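Local coordinates for effector protein MavE (Legionella pneumophila subsp. pneumophila, PDB 6PIR) that acts as a virulence effector indispensable for endoplasmic reticulum-mediated remodelling of the Legionella-containing vacuole and for evasion of lysosomes inside host cells, at residues M16-E19 with T20-V24; N114-K117 with S118-E121. All coordinates share one frame; numbering follows the deposited sequence.

Contact 1: residues M16-E19 with T20-V24; sequences MFLE and TILSV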
ATOM      1  N   MET A  16      -6.820  -2.546  -0.368  0.64 30.00           N
ATOM      2  CA  MET A  16      -8.119  -1.938  -0.095  0.64 28.28           C
ATOM      3  C   MET A  16      -7.962  -0.554   0.539  0.64 27.80           C
ATOM      4  O   MET A  16      -8.607   0.415   0.112  0.64 26.46           O
ATOM      5  CB  MET A  16      -8.949  -2.864   0.785  0.64 28.63           C
ATOM      6  CG  MET A  16      -9.879  -2.129   1.749  0.64 26.89           C
ATOM      7  SD  MET A  16     -10.256  -3.276   3.040  0.64 26.96           S
ATOM      8  CE  MET A  16      -8.984  -2.859   4.198  0.64 29.30           C
ATOM      9  N   PHE A  17      -7.101  -0.431   1.561  1.00 27.56           N
ATOM     10  CA  PHE A  17      -6.914   0.882   2.170  1.00 24.76           C
ATOM     11  C   PHE A  17      -6.254   1.864   1.210  1.00 22.94           C
ATOM     12  O   PHE A  17      -6.597   3.048   1.214  1.00 23.89           O
ATOM     13  CB  PHE A  17      -6.091   0.799   3.434  1.00 25.54           C
ATOM     14  CG  PHE A  17      -6.864   0.362   4.633  1.00 29.58           C
ATOM     15  CD1 PHE A  17      -7.991   1.076   5.052  1.00 26.50           C
ATOM     16  CD2 PHE A  17      -6.489  -0.762   5.322  1.00 28.69           C
ATOM     17  CE1 PHE A  17      -8.702   0.671   6.161  1.00 30.55           C
ATOM     18  CE2 PHE A  17      -7.187  -1.145   6.465  1.00 30.08           C
ATOM     19  CZ  PHE A  17      -8.306  -0.417   6.866  1.00 31.28           C
ATOM     20  N   LEU A  18      -5.275   1.402   0.417  1.00 23.21           N
ATOM     21  CA  LEU A  18      -4.653   2.250  -0.596  1.00 22.58           C
ATOM     22  C   LEU A  18      -5.702   2.829  -1.534  1.00 22.45           C
ATOM     23  O   LEU A  18      -5.721   4.035  -1.814  1.00 22.02           O
ATOM     24  CB  LEU A  18      -3.617   1.443  -1.400  1.00 23.13           C
ATOM     25  CG  LEU A  18      -2.944   2.208  -2.557  1.00 22.59           C
ATOM     26  CD1 LEU A  18      -2.135   3.431  -2.114  1.00 24.98           C
ATOM     27  CD2 LEU A  18      -2.045   1.220  -3.400  1.00 23.27           C
ATOM     28  N   GLU A  19      -6.577   1.973  -2.062  1.00 23.46           N
ATOM     29  CA  GLU A  19      -7.601   2.446  -2.994  1.00 22.63           C
ATOM     30  C   GLU A  19      -8.562   3.410  -2.307  1.00 24.35           C
ATOM     31  O   GLU A  19      -8.995   4.397  -2.912  1.00 27.86           O
ATOM     32  CB  GLU A  19      -8.385   1.268  -3.580  1.00 24.67           C
ATOM     33  CG  GLU A  19      -7.607   0.396  -4.539  1.00 26.13           C
ATOM     34  CD  GLU A  19      -8.262  -0.990  -4.682  1.00 33.42           C
ATOM     35  OE1 GLU A  19      -9.499  -1.017  -4.821  1.00 32.21           O
ATOM     36  OE2 GLU A  19      -7.551  -2.026  -4.553  1.00 32.78           O
ATOM     37  N   THR A  20      -8.940   3.105  -1.062  1.00 24.03           N
ATOM     38  CA  THR A  20      -9.839   3.970  -0.300  1.00 24.19           C
ATOM     39  C   THR A  20      -9.225   5.364  -0.107  1.00 22.22           C
ATOM     40  O   THR A  20      -9.861   6.392  -0.395  1.00 23.60           O
ATOM     41  CB  THR A  20     -10.155   3.286   1.039  1.00 24.48           C
ATOM     42  OG1 THR A  20     -10.820   2.023   0.817  1.00 27.73           O
ATOM     43  CG2 THR A  20     -11.050   4.146   1.945  1.00 23.28           C
ATOM     44  N   ILE A  21      -7.961   5.412   0.318  1.00 21.88           N
ATOM     45  CA  ILE A  21      -7.282   6.682   0.544  1.00 24.77           C
ATOM     46  C   ILE A  21      -7.182   7.449  -0.770  1.00 24.77           C
ATOM     47  O   ILE A  21      -7.458   8.652  -0.828  1.00 22.01           O
ATOM     48  CB  ILE A  21      -5.903   6.434   1.183  1.00 21.27           C
ATOM     49  CG1 ILE A  21      -6.086   5.812   2.571  1.00 21.66           C
ATOM     50  CG2 ILE A  21      -5.099   7.761   1.312  1.00 23.48           C
ATOM     51  CD1 ILE A  21      -4.784   5.246   3.161  1.00 24.69           C
ATOM     52  N   LEU A  22      -6.876   6.748  -1.861  1.00 24.79           N
ATOM     53  CA  LEU A  22      -6.797   7.417  -3.154  1.00 27.84           C
ATOM     54  C   LEU A  22      -8.170   7.746  -3.741  1.00 29.28           C
ATOM     55  O   LEU A  22      -8.247   8.364  -4.803  1.00 32.60           O
ATOM     56  CB  LEU A  22      -5.996   6.546  -4.131  1.00 24.13           C
ATOM     57  CG  LEU A  22      -4.548   6.366  -3.657  1.00 24.44           C
ATOM     58  CD1 LEU A  22      -3.752   5.451  -4.591  1.00 24.88           C
ATOM     59  CD2 LEU A  22      -3.864   7.744  -3.451  1.00 23.23           C
ATOM     60  N   SER A  23      -9.251   7.334  -3.104  1.00 25.86           N
ATOM     61  CA  SER A  23     -10.580   7.597  -3.634  1.00 25.85           C
ATOM     62  C   SER A  23     -11.295   8.761  -2.964  1.00 30.12           C
ATOM     63  O   SER A  23     -12.437   9.056  -3.338  1.00 33.28           O
ATOM     64  CB  SER A  23     -11.436   6.348  -3.532  1.00 24.87           C
ATOM     65  OG  SER A  23     -10.938   5.333  -4.388  1.00 23.99           O
ATOM     66  N   VAL A  24     -10.693   9.399  -1.961  1.00 27.12           N
ATOM     67  CA  VAL A  24     -11.344  10.486  -1.226  1.00 28.18           C
ATOM     68  C   VAL A  24     -10.499  11.751  -1.335  1.00 29.55           C
ATOM     69  O   VAL A  24      -9.337  11.724  -1.755  1.00 28.84           O
ATOM     70  CB  VAL A  24     -11.592  10.116   0.240  1.00 29.59           C
ATOM     71  CG1 VAL A  24     -12.498   8.853   0.328  1.00 27.24           C
ATOM     72  CG2 VAL A  24     -10.260   9.857   0.927  1.00 28.51           C
TER

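Contact 2: residues N114-K117 with S118-E121; sequences NRLK and SVRE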
ATOM      1  N   ASN A 114      -3.323  11.614 -14.536  1.00 25.76           N
ATOM      2  CA  ASN A 114      -3.810  11.350 -13.191  1.00 24.46           C
ATOM      3  C   ASN A 114      -3.213  10.043 -12.707  1.00 21.93           C
ATOM      4  O   ASN A 114      -3.871   9.000 -12.741  1.00 20.77           O
ATOM      5  CB  ASN A 114      -5.333  11.320 -13.162  1.00 28.57           C
ATOM      6  CG  ASN A 114      -5.888  11.309 -11.754  1.00 27.16           C
ATOM      7  OD1 ASN A 114      -5.207  10.927 -10.794  1.00 26.68           O
ATOM      8  ND2 ASN A 114      -7.149  11.686 -11.632  1.00 31.35           N
ATOM      9  N   ARG A 115      -1.958  10.100 -12.265  1.00 22.61           N
ATOM     10  CA  ARG A 115      -1.229   8.882 -11.926  1.00 22.71           C
ATOM     11  C   ARG A 115      -1.862   8.131 -10.769  1.00 22.45           C
ATOM     12  O   ARG A 115      -1.795   6.897 -10.717  1.00 22.72           O
ATOM     13  CB  ARG A 115       0.210   9.223 -11.581  1.00 22.73           C
ATOM     14  CG  ARG A 115       1.006   9.801 -12.719  1.00 24.01           C
ATOM     15  CD  ARG A 115       2.489   9.628 -12.443  1.00 27.82           C
ATOM     16  NE  ARG A 115       3.334  10.341 -13.397  1.00 30.63           N
ATOM     17  CZ  ARG A 115       3.645   9.901 -14.611  1.00 29.33           C
ATOM     18  NH1 ARG A 115       3.149   8.752 -15.043  1.00 25.00           N
ATOM     19  NH2 ARG A 115       4.446  10.616 -15.404  1.00 28.45           N
ATOM     20  N   LEU A 116      -2.439   8.853  -9.806  1.00 24.25           N
ATOM     21  CA  LEU A 116      -3.014   8.172  -8.657  1.00 22.97           C
ATOM     22  C   LEU A 116      -4.301   7.461  -9.027  1.00 22.20           C
ATOM     23  O   LEU A 116      -4.610   6.413  -8.440  1.00 23.13           O
ATOM     24  CB  LEU A 116      -3.229   9.175  -7.526  1.00 24.18           C
ATOM     25  CG  LEU A 116      -1.963   9.480  -6.681  1.00 30.30           C
ATOM     26  CD1 LEU A 116      -1.269   8.240  -6.085  1.00 30.85           C
ATOM     27  CD2 LEU A 116      -0.930  10.280  -7.432  1.00 31.85           C
ATOM     28  N   LYS A 117      -5.035   7.977 -10.021  1.00 23.00           N
ATOM     29  CA  LYS A 117      -6.169   7.216 -10.533  1.00 21.76           C
ATOM     30  C   LYS A 117      -5.673   5.899 -11.126  1.00 20.81           C
ATOM     31  O   LYS A 117      -6.284   4.830 -10.926  1.00 23.30           O
ATOM     32  CB  LYS A 117      -6.944   8.067 -11.555  1.00 24.35           C
ATOM     33  CG  LYS A 117      -8.207   7.392 -12.134  1.00 27.84           C
ATOM     34  CD  LYS A 117      -8.950   8.275 -13.173  1.00 33.78           C
ATOM     35  CE  LYS A 117      -9.512   9.584 -12.599  1.00 37.03           C
ATOM     36  NZ  LYS A 117     -10.394  10.298 -13.622  1.00 38.75           N
ATOM     37  N   SER A 118      -4.535   5.945 -11.825  1.00 22.66           N
ATOM     38  CA  SER A 118      -3.976   4.700 -12.378  1.00 23.97           C
ATOM     39  C   SER A 118      -3.544   3.754 -11.282  1.00 25.38           C
ATOM     40  O   SER A 118      -3.730   2.538 -11.405  1.00 29.57           O
ATOM     41  CB  SER A 118      -2.800   4.985 -13.302  1.00 27.56           C
ATOM     42  OG  SER A 118      -3.201   5.653 -14.480  1.00 26.75           O
ATOM     43  N   VAL A 119      -2.921   4.284 -10.221  1.00 22.35           N
ATOM     44  CA  VAL A 119      -2.528   3.444  -9.099  1.00 24.02           C
ATOM     45  C   VAL A 119      -3.752   2.775  -8.514  1.00 22.90           C
ATOM     46  O   VAL A 119      -3.752   1.575  -8.246  1.00 24.22           O
ATOM     47  CB  VAL A 119      -1.777   4.255  -8.030  1.00 22.55           C
ATOM     48  CG1 VAL A 119      -1.558   3.369  -6.797  1.00 23.48           C
ATOM     49  CG2 VAL A 119      -0.456   4.760  -8.598  1.00 24.40           C
ATOM     50  N   ARG A 120      -4.810   3.556  -8.293  1.00 24.71           N
ATOM     51  CA  ARG A 120      -6.064   3.023  -7.796  1.00 28.50           C
ATOM     52  C   ARG A 120      -6.517   1.841  -8.645  1.00 30.36           C
ATOM     53  O   ARG A 120      -6.884   0.792  -8.108  1.00 31.45           O
ATOM     54  CB  ARG A 120      -7.103   4.139  -7.804  1.00 33.86           C
ATOM     55  CG  ARG A 120      -8.335   3.957  -6.959  1.00 38.35           C
ATOM     56  CD  ARG A 120      -8.956   5.364  -6.787  1.00 43.35           C
ATOM     57  NE  ARG A 120      -9.723   5.832  -7.944  1.00 46.64           N
ATOM     58  CZ  ARG A 120      -9.894   7.119  -8.265  1.00 48.11           C
ATOM     59  NH1 ARG A 120      -9.334   8.072  -7.532  1.00 42.53           N
ATOM     60  NH2 ARG A 120     -10.612   7.462  -9.339  1.00 52.88           N
ATOM     61  N   GLU A 121      -6.465   1.987  -9.980  1.00 29.37           N
ATOM     62  CA  GLU A 121      -6.977   0.928 -10.853  1.00 29.77           C
ATOM     63  C   GLU A 121      -6.039  -0.279 -10.904  1.00 29.67           C
ATOM     64  O   GLU A 121      -6.501  -1.427 -10.869  1.00 33.61           O
ATOM     65  CB  GLU A 121      -7.277   1.512 -12.222  1.00 35.20           C
ATOM     66  CG  GLU A 121      -8.493   2.439 -12.123  1.00 42.50           C
ATOM     67  CD  GLU A 121      -8.548   3.428 -13.263  1.00 49.36           C
ATOM     68  OE1 GLU A 121      -7.563   3.440 -14.032  1.00 52.10           O
ATOM     69  OE2 GLU A 121      -9.544   4.189 -13.377  1.00 47.07           O
TER

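Contact 1: residues M16-E19 with T20-V24
Leu18 and Leu22, one helical turn apart, meet through their CD1 methyls at 3.6 Å, the two side chains crossing at a slant. The Leu18 branch gets there because CG stands anti to the backbone N (chi1 177°), which swings its end toward the next turn although the side chain sets out away from that turn. Leu22 CG also rides close over Leu18 O, the carbonyl that accepts from Leu22 N at 2.9 Å. On another side of the helix Thr20 doubles back on Met16: OG1 lies beside its own backbone N (chi1 -61°) and donates to Met16 O over 2.8 Å. Thr20 N grips the same oxygen from the opposite face of the carbonyl plane, the hydroxyl standing 38° out of that plane. All this is the C-terminal end of helix 5-21, where the chain leaves through a type I beta turn from Ile21 to Val24. Here Ser23 OG reaches back to Glu19 O at 2.6 Å, while Ser23 N bonds instead to Thr20 O. Ile21 lays CG1 against Phe17 O and packs on Ala68 of helix 59-77 and Ile32 of helix 26-36. The Glu19 carboxylate reaches helix 115-134, in a salt bridge with Arg127 and a hydrogen bond to Ser123.

Contact 2: residues N114-K117 with S118-E121
The Arg120 guanidinium carries the aliphatic part of Lys117 over one face, offset toward the rim: CB sits 4.3 Å above the plane, and Lys117 CG comes to 3.7 Å from Arg120 NH2. At another corner of the group, Arg120 NH1 is probably hydrogen-bonded to Leu22 O. Lys117 leaves the backbone with CG trans to N (chi1 -178°) and bends at chi3 (-64°) farther out; its stem also runs alongside Glu121, pointing the same way, with Lys117 CG 3.7 Å from Glu121 OE2. One turn back, the Asn114 amide serves as N-cap of helix 115-134. Its OD1 accepts from Lys117 N at 3.1 Å, the donor standing 58° out of the amide plane, while Asn114 O takes Ser118 N in the plane of its own carbonyl. Val119 turns CG2 onto Arg115 O, at 3.3 Å, and Leu116 and Val119 both rest on Phe65 of helix 59-77. At the first residue of the helix, the Arg115 guanidinium bonds to Asp56 O and Thr110 OG1 and makes a cation-pi contact with Trp57. Lys117 NZ lies 5.1 Å from Arg120 NH2 and 6.2 Å from Glu121 OE2; the acid probably eases the repulsion between the two bases through space, without a salt bridge to Lys117.

Contact 1 closes helix 5-21 and contact 2 opens helix 115-134, so an end and a beginning far apart in sequence lie side by side, their centres about 10 Å apart. Arg120 is the main bridge: its NH1 probably donates to Leu22 O at 3.0 Å, tying the guanidinium of contact 2 to the turn that follows helix 5-21, and its CD packs 3.1 Å from Ser23 OG. Glu19 CG lies 3.7 Å from Arg120 O. An apolar seam runs beside it, with Leu22 CD2 3.7 Å from Leu116 CD1 and Val119 also touching Leu22. Both contacts belong to the helical part of MavE, without its C-terminal transmembrane helix, and neither includes the assigned NPxY motif, Asn42 to Tyr45.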